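Local coordinates for protein predicted ATPase involved in replication control, Cdc46/Mcm family (Methanopyrus kandleri AV19, PDB 3F8T) that probably binds ATP and single-stranded DNA as a homolog of the MCM replicative helicases, at residues E198-D203 / M465-D470; D203-F208 / M224-L229; S231-N236 / Y405-H410; E453-L458 / E474-A479. The protein carries 2 engineered substitutions. All coordinates share one frame; numbering follows the deposited sequence.

Interaction 1 (E198-D203 / M465-D470); sequences ELADKD and MRLSDD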
loop_
_atom_site.group_PDB
_atom_site.type_symbol
_atom_site.label_atom_id
_atom_site.label_comp_id
_atom_site.label_asym_id
_atom_site.label_seq_id
_atom_site.Cartn_x
_atom_site.Cartn_y
_atom_site.Cartn_z
ATOM N N GLU A 198 -1.683 -22.500 12.117
ATOM C CA GLU A 198 -2.519 -23.587 11.610
ATOM C C GLU A 198 -2.831 -23.436 10.126
ATOM O O GLU A 198 -2.757 -24.407 9.378
ATOM C CB GLU A 198 -3.806 -23.706 12.423
ATOM C CG GLU A 198 -3.569 -24.343 13.802
ATOM C CD GLU A 198 -4.780 -24.231 14.701
ATOM O OE1 GLU A 198 -5.910 -24.383 14.189
ATOM O OE2 GLU A 198 -4.599 -23.993 15.915
ATOM N N LEU A 199 -3.156 -22.217 9.704
ATOM C CA LEU A 199 -3.430 -21.959 8.284
ATOM C C LEU A 199 -2.188 -22.272 7.448
ATOM O O LEU A 199 -2.268 -23.017 6.466
ATOM C CB LEU A 199 -3.922 -20.514 8.070
ATOM C CG LEU A 199 -4.396 -20.066 6.677
ATOM C CD1 LEU A 199 -5.343 -21.078 6.052
ATOM C CD2 LEU A 199 -5.054 -18.683 6.748
ATOM N N ALA A 200 -1.039 -21.740 7.858
ATOM C CA ALA A 200 0.248 -22.020 7.191
ATOM C C ALA A 200 0.571 -23.506 7.000
ATOM O O ALA A 200 1.076 -23.911 5.950
ATOM C CB ALA A 200 1.381 -21.334 7.925
ATOM N N ASP A 201 0.288 -24.308 8.022
ATOM C CA ASP A 201 0.571 -25.745 7.987
ATOM C C ASP A 201 -0.327 -26.523 7.022
ATOM O O ASP A 201 0.067 -27.577 6.526
ATOM C CB ASP A 201 0.465 -26.344 9.394
ATOM C CG ASP A 201 1.685 -26.055 10.248
ATOM O OD1 ASP A 201 2.761 -25.750 9.692
ATOM O OD2 ASP A 201 1.572 -26.133 11.483
ATOM N N LYS A 202 -1.530 -26.009 6.762
ATOM C CA LYS A 202 -2.506 -26.689 5.905
ATOM C C LYS A 202 -2.206 -26.546 4.407
ATOM O O LYS A 202 -1.129 -26.885 3.934
ATOM C CB LYS A 202 -3.902 -26.141 6.183
ATOM C CG LYS A 202 -4.486 -26.569 7.507
ATOM C CD LYS A 202 -5.816 -25.881 7.746
ATOM C CE LYS A 202 -6.216 -25.962 9.215
ATOM N NZ LYS A 202 -7.183 -24.885 9.573
ATOM N N ASP A 203 -3.190 -26.054 3.668
ATOM C CA ASP A 203 -3.041 -25.747 2.252
ATOM C C ASP A 203 -3.640 -24.366 2.117
ATOM O O ASP A 203 -4.844 -24.242 1.793
ATOM C CB ASP A 203 -3.800 -26.803 1.413
ATOM C CG ASP A 203 -3.687 -26.581 -0.100
ATOM O OD1 ASP A 203 -3.022 -25.623 -0.565
ATOM O OD2 ASP A 203 -4.297 -27.397 -0.841
ATOM N N MET A 465 3.111 -17.317 1.547
ATOM C CA MET A 465 1.839 -17.930 1.935
ATOM C C MET A 465 2.013 -19.028 2.984
ATOM O O MET A 465 1.061 -19.362 3.712
ATOM C CB MET A 465 1.179 -18.515 0.691
ATOM C CG MET A 465 -0.305 -18.658 0.748
ATOM S SD MET A 465 -0.839 -19.228 -0.886
ATOM C CE MET A 465 -1.420 -17.740 -1.645
ATOM N N ARG A 466 3.217 -19.599 3.042
ATOM C CA ARG A 466 3.574 -20.619 4.033
ATOM C C ARG A 466 4.289 -19.980 5.216
ATOM O O ARG A 466 4.835 -20.695 6.076
ATOM C CB ARG A 466 4.530 -21.654 3.416
ATOM C CG ARG A 466 3.964 -22.557 2.346
ATOM C CD ARG A 466 4.953 -23.682 1.997
ATOM N NE ARG A 466 6.211 -23.179 1.434
ATOM C CZ ARG A 466 7.356 -23.076 2.107
ATOM N NH1 ARG A 466 7.428 -23.464 3.376
ATOM N NH2 ARG A 466 8.436 -22.589 1.510
ATOM N N LEU A 467 4.292 -18.647 5.249
ATOM C CA LEU A 467 5.022 -17.854 6.241
ATOM C C LEU A 467 6.500 -18.240 6.279
ATOM O O LEU A 467 7.096 -18.374 7.352
ATOM C CB LEU A 467 4.378 -17.989 7.642
ATOM C CG LEU A 467 2.900 -17.612 7.805
ATOM C CD1 LEU A 467 2.469 -17.861 9.252
ATOM C CD2 LEU A 467 2.656 -16.142 7.430
ATOM N N SER A 468 7.103 -18.396 5.103
ATOM C CA SER A 468 8.489 -18.809 5.036
ATOM C C SER A 468 9.405 -17.812 4.316
ATOM O O SER A 468 8.984 -17.084 3.403
ATOM C CB SER A 468 8.587 -20.203 4.413
ATOM O OG SER A 468 9.932 -20.520 4.133
ATOM N N ASP A 469 10.668 -17.795 4.737
ATOM C CA ASP A 469 11.688 -17.015 4.053
ATOM C C ASP A 469 12.506 -17.852 3.071
ATOM O O ASP A 469 13.385 -17.323 2.393
ATOM C CB ASP A 469 12.608 -16.337 5.060
ATOM C CG ASP A 469 11.897 -15.271 5.860
ATOM O OD1 ASP A 469 11.068 -14.523 5.292
ATOM O OD2 ASP A 469 12.187 -15.177 7.072
ATOM N N ASP A 470 12.215 -19.145 3.013
ATOM C CA ASP A 470 12.903 -20.062 2.118
ATOM C C ASP A 470 11.976 -20.545 1.005
ATOM O O ASP A 470 10.960 -21.199 1.258
ATOM C CB ASP A 470 13.470 -21.241 2.909
ATOM C CG ASP A 470 14.479 -20.804 3.958
ATOM O OD1 ASP A 470 15.247 -19.860 3.707
ATOM O OD2 ASP A 470 14.480 -21.396 5.051
#
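The Schellman motif that closes helix 449-465 packs here against the last turn of helix 190-201, with A200 meeting the peptide of R466 and the side chain of L467. L467 is the C-prime residue, with positive phi: its N bonds to R464 O and S468 N to A463 O, which turns the chain out of the helix. A200 presents its CB to this turn. The methyl lies 3.9 Å from L467 CD1 and 4.0 Å from R466 O, so it touches an apolar branch and a carbonyl oxygen at once. L467 reaches it because CG stands anti to its own carbonyl carbon (chi1 -57°), bringing CD1 alongside the methyl. With only a methyl at A200, the backbones approach to 4.8 Å between A200 CA and R466 CA. Beyond the contact, the loop is held by its own polar bonds. S468 OG accepts from D470 N at 2.9 Å, an ST turn with a fairly straight N-H...O angle of 158°. R466 sends its guanidinium away from A200; its NH2 makes a salt bridge to D475 and a weak, bent hydrogen bond to D470 O (2.9 Å, 120°), which lies at the edge of the group and in its plane. Y402 of helix 396-409 touches both A200 and L467, and its OH bonds to M465 O. The loop then leads into strand 470-471, and backbone bonds between D469 and E414 tie it to the region of strand 414-415.

Interaction 2 (D203-F208 / M224-L229); sequences DPLTTF and MLALQL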
loop_
_atom_site.group_PDB
_atom_site.type_symbol
_atom_site.label_atom_id
_atom_site.label_comp_id
_atom_site.label_asym_id
_atom_site.label_seq_id
_atom_site.Cartn_x
_atom_site.Cartn_y
_atom_site.Cartn_z
ATOM N N ASP A 203 -3.190 -26.054 3.668
ATOM C CA ASP A 203 -3.041 -25.747 2.252
ATOM C C ASP A 203 -3.640 -24.366 2.117
ATOM O O ASP A 203 -4.844 -24.242 1.793
ATOM C CB ASP A 203 -3.800 -26.803 1.413
ATOM C CG ASP A 203 -3.687 -26.581 -0.100
ATOM O OD1 ASP A 203 -3.022 -25.623 -0.565
ATOM O OD2 ASP A 203 -4.297 -27.397 -0.841
ATOM N N PRO A 204 -2.845 -23.311 2.430
ATOM C CA PRO A 204 -3.422 -21.970 2.339
ATOM C C PRO A 204 -3.714 -21.559 0.897
ATOM O O PRO A 204 -4.634 -20.776 0.667
ATOM C CB PRO A 204 -2.359 -21.065 2.981
ATOM C CG PRO A 204 -1.115 -21.813 2.883
ATOM C CD PRO A 204 -1.448 -23.274 2.888
ATOM N N LEU A 205 -2.954 -22.084 -0.062
ATOM C CA LEU A 205 -3.190 -21.731 -1.468
ATOM C C LEU A 205 -4.600 -22.098 -1.891
ATOM O O LEU A 205 -5.308 -21.276 -2.445
ATOM C CB LEU A 205 -2.174 -22.395 -2.401
ATOM C CG LEU A 205 -2.372 -22.129 -3.897
ATOM C CD1 LEU A 205 -2.333 -20.626 -4.234
ATOM C CD2 LEU A 205 -1.323 -22.865 -4.688
ATOM N N THR A 206 -5.012 -23.334 -1.613
ATOM C CA THR A 206 -6.375 -23.760 -1.958
ATOM C C THR A 206 -7.451 -22.942 -1.248
ATOM O O THR A 206 -8.461 -22.543 -1.849
ATOM C CB THR A 206 -6.557 -25.278 -1.718
ATOM O OG1 THR A 206 -5.607 -25.985 -2.534
ATOM C CG2 THR A 206 -7.947 -25.703 -2.124
ATOM N N THR A 207 -7.225 -22.667 0.032
ATOM C CA THR A 207 -8.142 -21.834 0.806
ATOM C C THR A 207 -8.345 -20.450 0.177
ATOM O O THR A 207 -9.489 -20.011 -0.001
ATOM C CB THR A 207 -7.646 -21.704 2.249
ATOM O OG1 THR A 207 -7.534 -23.014 2.816
ATOM C CG2 THR A 207 -8.598 -20.889 3.068
ATOM N N PHE A 208 -7.248 -19.752 -0.134
ATOM C CA PHE A 208 -7.349 -18.424 -0.725
ATOM C C PHE A 208 -7.954 -18.486 -2.124
ATOM O O PHE A 208 -8.768 -17.635 -2.474
ATOM C CB PHE A 208 -5.976 -17.730 -0.766
ATOM C CG PHE A 208 -5.617 -17.002 0.488
ATOM C CD1 PHE A 208 -4.914 -17.644 1.506
ATOM C CD2 PHE A 208 -5.976 -15.657 0.654
ATOM C CE1 PHE A 208 -4.554 -16.941 2.671
ATOM C CE2 PHE A 208 -5.626 -14.952 1.804
ATOM C CZ PHE A 208 -4.928 -15.604 2.825
ATOM N N MET A 224 -3.773 -18.341 -9.163
ATOM C CA MET A 224 -3.034 -17.187 -9.715
ATOM C C MET A 224 -3.295 -15.894 -8.937
ATOM O O MET A 224 -2.368 -15.172 -8.582
ATOM C CB MET A 224 -3.441 -16.959 -11.171
ATOM C CG MET A 224 -3.018 -18.051 -12.116
ATOM S SD MET A 224 -3.558 -17.567 -13.784
ATOM C CE MET A 224 -2.841 -18.943 -14.665
ATOM N N LEU A 225 -4.567 -15.590 -8.706
ATOM C CA LEU A 225 -4.953 -14.398 -7.955
ATOM C C LEU A 225 -4.558 -14.467 -6.481
ATOM O O LEU A 225 -4.189 -13.450 -5.899
ATOM C CB LEU A 225 -6.454 -14.139 -8.094
ATOM C CG LEU A 225 -6.994 -14.018 -9.530
ATOM C CD1 LEU A 225 -8.414 -13.484 -9.501
ATOM C CD2 LEU A 225 -6.154 -13.099 -10.345
ATOM N N ALA A 226 -4.668 -15.652 -5.872
ATOM C CA ALA A 226 -4.166 -15.846 -4.501
ATOM C C ALA A 226 -2.672 -15.494 -4.402
ATOM O O ALA A 226 -2.258 -14.696 -3.557
ATOM C CB ALA A 226 -4.403 -17.270 -4.043
ATOM N N LEU A 227 -1.863 -16.059 -5.292
ATOM C CA LEU A 227 -0.428 -15.798 -5.245
ATOM C C LEU A 227 -0.119 -14.335 -5.612
ATOM O O LEU A 227 0.798 -13.726 -5.076
ATOM C CB LEU A 227 0.329 -16.806 -6.128
ATOM C CG LEU A 227 0.261 -18.267 -5.628
ATOM C CD1 LEU A 227 0.750 -19.206 -6.700
ATOM C CD2 LEU A 227 1.073 -18.472 -4.334
ATOM N N GLN A 228 -0.891 -13.752 -6.520
ATOM C CA GLN A 228 -0.740 -12.305 -6.758
ATOM C C GLN A 228 -0.881 -11.454 -5.470
ATOM O O GLN A 228 -0.058 -10.570 -5.212
ATOM C CB GLN A 228 -1.694 -11.807 -7.849
ATOM C CG GLN A 228 -1.578 -10.291 -8.071
ATOM C CD GLN A 228 -2.531 -9.798 -9.119
ATOM O OE1 GLN A 228 -3.718 -10.133 -9.092
ATOM N NE2 GLN A 228 -2.022 -9.001 -10.070
ATOM N N LEU A 229 -1.892 -11.746 -4.657
ATOM C CA LEU A 229 -2.058 -11.045 -3.368
ATOM C C LEU A 229 -0.802 -11.148 -2.512
ATOM O O LEU A 229 -0.343 -10.159 -1.949
ATOM C CB LEU A 229 -3.260 -11.586 -2.583
ATOM C CG LEU A 229 -4.626 -11.127 -3.133
ATOM C CD1 LEU A 229 -5.734 -12.008 -2.527
ATOM C CD2 LEU A 229 -4.888 -9.658 -2.854
#
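L205 and F208, one turn apart on helix 204-212, lie against A226 and L227 of helix 219-229. The short helical segments approach to 9.0 Å between axes, at 108° between their directions, so the contact is confined to a small patch. Its tight part centres on the A226 methyl: CB sits 3.7 Å from F208 CB and 3.9 Å from L205 CD1. The same L205 CD1 reaches L227 CG at 3.8 Å, and the two leucine side chains cross at about a right angle. With CG of L205 anti to its backbone N (chi1 178°), the branch is carried across to helix 219-229. The other side of helix 204-212 is looser and polar. There D203, exposed at the N-cap, accepts from T206 N through OD1 at 3.2 Å, while T206 OG1 donates to OD2 at 2.6 Å; both donors meet the carboxylate from above its plane. T207 OG1 also donates to D203 O. Around the apolar patch, M465 of helix 449-465 touches L205 and L227, I478 of helix 473-489 touches L205, and F208 packs against L399 and Y402 of helix 396-409. On the far side of helix 219-229, L225 and Q228 rest on strand 341-346.

Interaction 3 (S231-N236 / Y405-H410); sequences SCVGKN and YAIREH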
loop_
_atom_site.group_PDB
_atom_site.type_symbol
_atom_site.label_atom_id
_atom_site.label_comp_id
_atom_site.label_asym_id
_atom_site.label_seq_id
_atom_site.Cartn_x
_atom_site.Cartn_y
_atom_site.Cartn_z
ATOM N N SER A 231 2.142 -11.382 -3.484
ATOM C CA SER A 231 3.296 -10.740 -4.125
ATOM C C SER A 231 3.322 -9.233 -3.865
ATOM O O SER A 231 4.194 -8.527 -4.380
ATOM C CB SER A 231 3.284 -11.002 -5.627
ATOM O OG SER A 231 2.382 -10.127 -6.268
ATOM N N CYS A 232 2.357 -8.735 -3.102
ATOM C CA CYS A 232 2.233 -7.306 -2.833
ATOM C C CYS A 232 3.319 -6.777 -1.884
ATOM O O CYS A 232 3.080 -6.591 -0.698
ATOM C CB CYS A 232 0.843 -6.995 -2.273
ATOM S SG CYS A 232 -0.445 -7.029 -3.519
ATOM N N VAL A 233 4.515 -6.555 -2.405
ATOM C CA VAL A 233 5.619 -6.060 -1.564
ATOM C C VAL A 233 6.336 -4.918 -2.275
ATOM O O VAL A 233 6.191 -4.761 -3.483
ATOM C CB VAL A 233 6.622 -7.187 -1.153
ATOM C CG1 VAL A 233 5.914 -8.384 -0.484
ATOM C CG2 VAL A 233 7.404 -7.660 -2.323
ATOM N N GLY A 234 7.108 -4.129 -1.525
ATOM C CA GLY A 234 7.824 -2.963 -2.064
ATOM C C GLY A 234 8.903 -3.298 -3.082
ATOM O O GLY A 234 9.051 -2.598 -4.102
ATOM N N LYS A 235 9.652 -4.367 -2.813
ATOM C CA LYS A 235 10.726 -4.839 -3.699
ATOM C C LYS A 235 10.216 -5.038 -5.134
ATOM O O LYS A 235 9.379 -5.901 -5.409
ATOM C CB LYS A 235 11.365 -6.117 -3.132
ATOM C CG LYS A 235 12.634 -6.599 -3.845
ATOM C CD LYS A 235 13.255 -7.803 -3.111
ATOM C CE LYS A 235 14.202 -8.616 -4.009
ATOM N NZ LYS A 235 14.410 -10.012 -3.482
ATOM N N ASN A 236 10.749 -4.220 -6.033
ATOM C CA ASN A 236 10.214 -4.011 -7.375
ATOM C C ASN A 236 9.971 -5.283 -8.190
ATOM O O ASN A 236 8.904 -5.463 -8.792
ATOM C CB ASN A 236 11.133 -3.020 -8.122
ATOM C CG ASN A 236 11.110 -3.202 -9.632
ATOM O OD1 ASN A 236 10.058 -3.133 -10.272
ATOM N ND2 ASN A 236 12.287 -3.423 -10.210
ATOM N N TYR A 405 -0.070 -9.837 7.569
ATOM C CA TYR A 405 0.976 -10.375 8.417
ATOM C C TYR A 405 2.105 -10.986 7.568
ATOM O O TYR A 405 3.300 -10.639 7.725
ATOM C CB TYR A 405 0.370 -11.405 9.371
ATOM C CG TYR A 405 1.353 -11.971 10.362
ATOM C CD1 TYR A 405 1.777 -11.224 11.461
ATOM C CD2 TYR A 405 1.855 -13.257 10.206
ATOM C CE1 TYR A 405 2.693 -11.756 12.372
ATOM C CE2 TYR A 405 2.760 -13.791 11.102
ATOM C CZ TYR A 405 3.164 -13.041 12.177
ATOM O OH TYR A 405 4.064 -13.577 13.054
ATOM N N ALA A 406 1.727 -11.871 6.653
ATOM C CA ALA A 406 2.691 -12.590 5.811
ATOM C C ALA A 406 3.587 -11.639 5.003
ATOM O O ALA A 406 4.801 -11.853 4.910
ATOM C CB ALA A 406 1.940 -13.563 4.863
ATOM N N ILE A 407 2.980 -10.597 4.428
ATOM C CA ILE A 407 3.702 -9.604 3.601
ATOM C C ILE A 407 4.743 -8.860 4.422
ATOM O O ILE A 407 5.878 -8.655 3.966
ATOM C CB ILE A 407 2.740 -8.544 2.957
ATOM C CG1 ILE A 407 1.830 -9.178 1.905
ATOM C CG2 ILE A 407 3.554 -7.346 2.299
ATOM C CD1 ILE A 407 0.695 -8.213 1.449
ATOM N N ARG A 408 4.349 -8.427 5.616
ATOM C CA ARG A 408 5.226 -7.619 6.464
ATOM C C ARG A 408 6.339 -8.493 7.052
ATOM O O ARG A 408 7.486 -8.055 7.181
ATOM C CB ARG A 408 4.434 -6.959 7.606
ATOM C CG ARG A 408 5.301 -6.001 8.481
ATOM C CD ARG A 408 4.472 -5.353 9.597
ATOM N NE ARG A 408 3.834 -6.386 10.413
ATOM C CZ ARG A 408 4.336 -6.890 11.538
ATOM N NH1 ARG A 408 5.488 -6.429 12.034
ATOM N NH2 ARG A 408 3.675 -7.849 12.176
ATOM N N GLU A 409 5.994 -9.729 7.398
ATOM C CA GLU A 409 6.929 -10.604 8.090
ATOM C C GLU A 409 7.849 -11.364 7.155
ATOM O O GLU A 409 8.927 -11.786 7.567
ATOM C CB GLU A 409 6.208 -11.599 9.005
ATOM C CG GLU A 409 5.550 -10.971 10.235
ATOM C CD GLU A 409 6.516 -10.108 11.048
ATOM O OE1 GLU A 409 7.639 -10.554 11.346
ATOM O OE2 GLU A 409 6.145 -8.974 11.375
ATOM N N HIS A 410 7.424 -11.564 5.910
ATOM C CA HIS A 410 8.238 -12.305 4.931
ATOM C C HIS A 410 8.377 -11.576 3.590
ATOM O O HIS A 410 7.988 -12.110 2.551
ATOM C CB HIS A 410 7.684 -13.724 4.783
ATOM C CG HIS A 410 7.599 -14.440 6.095
ATOM N ND1 HIS A 410 8.693 -15.040 6.683
ATOM C CD2 HIS A 410 6.581 -14.566 6.980
ATOM C CE1 HIS A 410 8.344 -15.537 7.857
ATOM N NE2 HIS A 410 7.068 -15.261 8.062
#
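V233, which meets I407 across this contact, shares a polar partner with the next residue: R239 NH1 is hydrogen-bonded to both V233 O and G234 O. The closest approach to the helix is made one residue earlier, by the carbonyl of C232. Both arms of I407 come at C232 O from one side, CG2 the nearer at 3.1 Å and CD1 at 3.6 Å; these are carbon-oxygen contacts, not polar bonds. With CG1 anti to the carbonyl carbon (chi1 -68°) and CG2 anti to the backbone N, CG2 and the CG1-CD1 arm both point toward the loop. Each arm also finds a carbon there: CD1 lies 3.9 Å from C232 CB, and CG2 lies 3.8 Å from V233 CG1, the valine and isoleucine side chains meeting at a slant. C232 is the centre of an inverse gamma turn, in which V233 N makes a weak bond of 2.8 Å to S231 O. That turn lies in the loop between helix 219-229 and strand 242-245 of the parallel sheet, and I407 belongs to the last turns of helix 396-409, so the contact joins the MCM P-loop range to the start of the AAA-lid range. S231 OG is hydrogen-bonded to Q228 O and L240 N. On the far side of the helix, R408 NH1 and E409 OE2 form a salt bridge of 2.7 Å. R464 of helix 449-465 touches both S231 and V233.

Interaction 4 (E453-L458 / E474-A479); sequences ESVERL and EDVDIA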
loop_
_atom_site.group_PDB
_atom_site.type_symbol
_atom_site.label_atom_id
_atom_site.label_comp_id
_atom_site.label_asym_id
_atom_site.label_seq_id
_atom_site.Cartn_x
_atom_site.Cartn_y
_atom_site.Cartn_z
ATOM N N GLU A 453 11.329 -15.442 -14.799
ATOM C CA GLU A 453 11.011 -14.418 -13.801
ATOM C C GLU A 453 9.641 -14.649 -13.142
ATOM O O GLU A 453 9.514 -14.546 -11.916
ATOM C CB GLU A 453 11.143 -13.020 -14.426
ATOM C CG GLU A 453 12.618 -12.674 -14.730
ATOM C CD GLU A 453 12.833 -11.679 -15.871
ATOM O OE1 GLU A 453 11.872 -10.995 -16.282
ATOM O OE2 GLU A 453 13.989 -11.580 -16.359
ATOM N N SER A 454 8.631 -14.995 -13.937
ATOM C CA SER A 454 7.279 -15.217 -13.389
ATOM C C SER A 454 7.223 -16.418 -12.452
ATOM O O SER A 454 6.616 -16.349 -11.362
ATOM C CB SER A 454 6.253 -15.382 -14.511
ATOM O OG SER A 454 6.207 -14.200 -15.292
ATOM N N VAL A 455 7.859 -17.516 -12.860
ATOM C CA VAL A 455 7.904 -18.694 -11.991
ATOM C C VAL A 455 8.559 -18.332 -10.647
ATOM O O VAL A 455 8.039 -18.688 -9.585
ATOM C CB VAL A 455 8.617 -19.888 -12.658
ATOM C CG1 VAL A 455 8.811 -21.030 -11.654
ATOM C CG2 VAL A 455 7.786 -20.365 -13.829
ATOM N N GLU A 456 9.673 -17.607 -10.698
ATOM C CA GLU A 456 10.370 -17.219 -9.468
ATOM C C GLU A 456 9.495 -16.345 -8.566
ATOM O O GLU A 456 9.435 -16.574 -7.362
ATOM C CB GLU A 456 11.730 -16.544 -9.765
ATOM C CG GLU A 456 12.391 -15.963 -8.514
ATOM C CD GLU A 456 13.913 -16.128 -8.457
ATOM O OE1 GLU A 456 14.526 -16.715 -9.371
ATOM O OE2 GLU A 456 14.495 -15.636 -7.474
ATOM N N ARG A 457 8.816 -15.357 -9.153
ATOM C CA ARG A 457 7.885 -14.501 -8.406
ATOM C C ARG A 457 6.755 -15.279 -7.772
ATOM O O ARG A 457 6.411 -15.039 -6.607
ATOM C CB ARG A 457 7.284 -13.438 -9.319
ATOM C CG ARG A 457 8.249 -12.341 -9.683
ATOM C CD ARG A 457 7.568 -11.326 -10.625
ATOM N NE ARG A 457 8.590 -10.546 -11.323
ATOM C CZ ARG A 457 8.760 -10.501 -12.642
ATOM N NH1 ARG A 457 7.959 -11.161 -13.469
ATOM N NH2 ARG A 457 9.739 -9.769 -13.144
ATOM N N LEU A 458 6.161 -16.195 -8.540
ATOM C CA LEU A 458 5.068 -17.014 -8.021
ATOM C C LEU A 458 5.532 -17.930 -6.899
ATOM O O LEU A 458 4.777 -18.181 -5.944
ATOM C CB LEU A 458 4.421 -17.835 -9.134
ATOM C CG LEU A 458 3.546 -17.077 -10.141
ATOM C CD1 LEU A 458 3.502 -17.850 -11.470
ATOM C CD2 LEU A 458 2.140 -16.930 -9.549
ATOM N N GLU A 474 9.051 -27.368 -3.791
ATOM C CA GLU A 474 7.599 -27.459 -3.782
ATOM C C GLU A 474 6.917 -26.147 -4.229
ATOM O O GLU A 474 5.883 -26.190 -4.923
ATOM C CB GLU A 474 7.132 -27.869 -2.391
ATOM C CG GLU A 474 7.415 -29.350 -2.042
ATOM C CD GLU A 474 8.903 -29.716 -1.972
ATOM O OE1 GLU A 474 9.735 -28.873 -1.533
ATOM O OE2 GLU A 474 9.231 -30.869 -2.366
ATOM N N ASP A 475 7.492 -25.003 -3.841
ATOM C CA ASP A 475 6.991 -23.678 -4.259
ATOM C C ASP A 475 7.234 -23.453 -5.752
ATOM O O ASP A 475 6.421 -22.821 -6.428
ATOM C CB ASP A 475 7.656 -22.532 -3.476
ATOM C CG ASP A 475 7.515 -22.673 -1.957
ATOM O OD1 ASP A 475 6.415 -23.017 -1.472
ATOM O OD2 ASP A 475 8.512 -22.431 -1.238
ATOM N N VAL A 476 8.381 -23.929 -6.237
ATOM C CA VAL A 476 8.738 -23.808 -7.645
ATOM C C VAL A 476 7.770 -24.624 -8.489
ATOM O O VAL A 476 7.305 -24.155 -9.523
ATOM C CB VAL A 476 10.204 -24.214 -7.922
ATOM C CG1 VAL A 476 10.463 -24.227 -9.437
ATOM C CG2 VAL A 476 11.161 -23.213 -7.243
ATOM N N ASP A 477 7.442 -25.820 -8.011
ATOM C CA ASP A 477 6.554 -26.733 -8.713
ATOM C C ASP A 477 5.157 -26.144 -8.894
ATOM O O ASP A 477 4.546 -26.270 -9.966
ATOM C CB ASP A 477 6.474 -28.072 -7.968
ATOM C CG ASP A 477 7.714 -28.931 -8.175
ATOM O OD1 ASP A 477 8.600 -28.548 -8.971
ATOM O OD2 ASP A 477 7.792 -29.999 -7.544
ATOM N N ILE A 478 4.649 -25.523 -7.839
ATOM C CA ILE A 478 3.330 -24.898 -7.887
ATOM C C ILE A 478 3.317 -23.725 -8.873
ATOM O O ILE A 478 2.409 -23.602 -9.699
ATOM C CB ILE A 478 2.908 -24.418 -6.488
ATOM C CG1 ILE A 478 2.518 -25.605 -5.618
ATOM C CG2 ILE A 478 1.761 -23.379 -6.577
ATOM C CD1 ILE A 478 2.441 -25.241 -4.125
ATOM N N ALA A 479 4.325 -22.864 -8.757
ATOM C CA ALA A 479 4.539 -21.736 -9.675
ATOM C C ALA A 479 4.629 -22.179 -11.156
ATOM O O ALA A 479 3.955 -21.622 -12.036
ATOM C CB ALA A 479 5.793 -20.994 -9.263
#
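No flat side-chain group takes part between V455 and L458 on one helix and V476 and A479 on the other; methyls approach the carbonyl oxygens of the peptides instead. A479 CB lies 3.2 Å from V455 O, L458 CD1 lies 3.8 Å from A479 O, and V455 CG1 lies 4.1 Å from V476 O. None of these is a hydrogen bond. The A479 methyl comes so near where the backbones are closest, L458 CA and A479 CA being 5.0 Å apart. A479 CB and L458 CB are 3.4 Å apart, tighter than usual for two carbons. V455 flanks them from the preceding turn: CG1, anti to the backbone N (chi1 172°), reaches A479 CB at 3.9 Å and V476 CG1 at 4.2 Å. R457 points away from helix 473-489 and makes a salt bridge to D372 through NH1 and a hydrogen bond to S237 O through NE; S454 OG also hydrogen-bonds D372 OD1. L423 and W426 of helix 417-439 extend the apolar layer beside V455, and V483, one turn beyond A479, continues it. The helical segments run 8.2 Å apart between axes, with 124° between their directions. Helices 449-465 and 473-489, joined by a short connection, form part of the helical lid region, consistent with the small helical domain that follows the P-loop core in AAA+ ATPases.

Interactions 1 and 3 both join the P-loop range to the lid range, interaction 2 lies within the first and interaction 4 within the second. M465 bridges interactions 1 and 2, whose centres are 11 Å apart: its SD lies 3.5 Å from L205 CA. Interaction 2 also reaches interaction 4, 13 Å away between centres, where L205 CD2 meets I478 CG2 at 3.7 Å. A salt bridge of 2.8 Å between R466 NH2 and D475 OD2 ties interactions 1 and 4, centres 15 Å apart. Interactions 1 and 3 are linked by a probable hydrogen bond of 2.8 Å between D469 OD1 and H410 ND1. Interactions 3 and 4 do not touch; their nearest atoms are about 5 Å apart.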